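Local coordinates for 303aa long hypothetical esterase (Sulfolobus tokodaii, PDB 3AIN), which hydrolyses carboxylic esters as a thermostable carboxylesterase related to hormone-sensitive lipase, at residues K136-A139 / A140-S144. The protein carries 1 engineered substitution. Residues are numbered along the deposited sequence; the frame is centred on the assembly and turned at random.
Sequences KFPA and AVVDS
Phe137 meets Val141 at the start of helix 139-153, its CE1 lying 4.2 Å from Val141 CG2. Its ring runs obliquely to that methyl. Tyr230 packs edge-to-face on the same ring, and Val141 also touches helix 171-185. The peptide bond from Phe137 to Pro138 is cis. It folds the proline back, so that Pro138 CB sits over the centre of the phenyl ring, 3.9 Å above its plane. Pro138 is the N-cap residue. Its ring rests alongside the first turn, with CG 4.3 Å from Val142 CG2. That methyl stands anti to the carbonyl carbon of Val142, beside the backbone N, which turns it back toward the proline. Pro138 O takes a nearly straight bond from Val142 N (2.8 Å, 169°). Ala139 O receives the next one, from Asp143 N at 2.9 Å. The carboxylate of Asp143 forms a salt bridge with Arg130. One residue further on, Ala140 O accepts hydrogen bonds from both Ser144 N and Ser144 OG, which reach it from opposite faces of its carbonyl plane; the hydroxyl bond is 2.7 Å long. A cis aromatic-proline pair thus leads into the N-terminus of a helix, with proline at the N-cap position; the helix follows strand 123-127 in the alpha/beta hydrolase fold.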
# COMPACT_ATOMS: atom_id res chain seq x y z
N LYS A 136 -10.21 -25.24 22.51
CA LYS A 136 -10.42 -23.87 23.01
C LYS A 136 -9.11 -23.10 23.08
O LYS A 136 -8.04 -23.68 23.18
CB LYS A 136 -11.03 -23.95 24.42
CG LYS A 136 -12.46 -24.47 24.44
CD LYS A 136 -13.41 -23.32 24.62
CE LYS A 136 -14.86 -23.70 24.46
NZ LYS A 136 -15.63 -22.48 24.09
N PHE A 137 -9.20 -21.76 23.08
CA PHE A 137 -8.09 -20.94 23.54
C PHE A 137 -7.45 -21.63 24.76
O PHE A 137 -8.17 -22.07 25.65
CB PHE A 137 -8.66 -19.55 23.91
CG PHE A 137 -7.64 -18.62 24.51
CD1 PHE A 137 -6.83 -17.84 23.69
CD2 PHE A 137 -7.51 -18.49 25.89
CE1 PHE A 137 -5.90 -16.97 24.21
CE2 PHE A 137 -6.59 -17.60 26.44
CZ PHE A 137 -5.79 -16.84 25.61
N PRO A 138 -6.11 -21.61 24.87
CA PRO A 138 -5.15 -20.99 23.96
C PRO A 138 -4.54 -21.96 22.95
O PRO A 138 -3.42 -21.72 22.49
CB PRO A 138 -4.05 -20.52 24.89
CG PRO A 138 -4.03 -21.57 26.00
CD PRO A 138 -5.46 -22.09 26.11
N ALA A 139 -5.27 -22.99 22.54
CA ALA A 139 -4.67 -24.01 21.68
C ALA A 139 -4.11 -23.40 20.38
O ALA A 139 -2.97 -23.66 20.00
CB ALA A 139 -5.69 -25.08 21.35
N ALA A 140 -4.87 -22.51 19.75
CA ALA A 140 -4.40 -21.89 18.51
C ALA A 140 -3.09 -21.12 18.72
O ALA A 140 -2.24 -21.10 17.84
CB ALA A 140 -5.49 -20.97 17.92
N VAL A 141 -3.00 -20.43 19.85
CA VAL A 141 -1.81 -19.66 20.19
C VAL A 141 -0.62 -20.58 20.47
O VAL A 141 0.51 -20.31 20.03
CB VAL A 141 -2.08 -18.79 21.43
CG1 VAL A 141 -0.80 -18.08 21.89
CG2 VAL A 141 -3.17 -17.79 21.10
N VAL A 142 -0.87 -21.63 21.25
CA VAL A 142 0.20 -22.58 21.55
C VAL A 142 0.78 -23.15 20.25
O VAL A 142 1.99 -23.19 20.06
CB VAL A 142 -0.31 -23.72 22.45
CG1 VAL A 142 0.76 -24.84 22.56
CG2 VAL A 142 -0.64 -23.20 23.86
N ASP A 143 -0.10 -23.65 19.37
CA ASP A 143 0.35 -24.17 18.08
C ASP A 143 1.07 -23.13 17.24
O ASP A 143 2.06 -23.42 16.57
CB ASP A 143 -0.82 -24.75 17.28
CG ASP A 143 -1.39 -26.00 17.89
OD1 ASP A 143 -0.89 -26.44 18.94
OD2 ASP A 143 -2.40 -26.49 17.35
N SER A 144 0.52 -21.92 17.17
CA SER A 144 1.15 -20.88 16.35
C SER A 144 2.54 -20.53 16.80
O SER A 144 3.45 -20.39 15.98
CB SER A 144 0.25 -19.64 16.26
OG SER A 144 -1.01 -19.98 15.66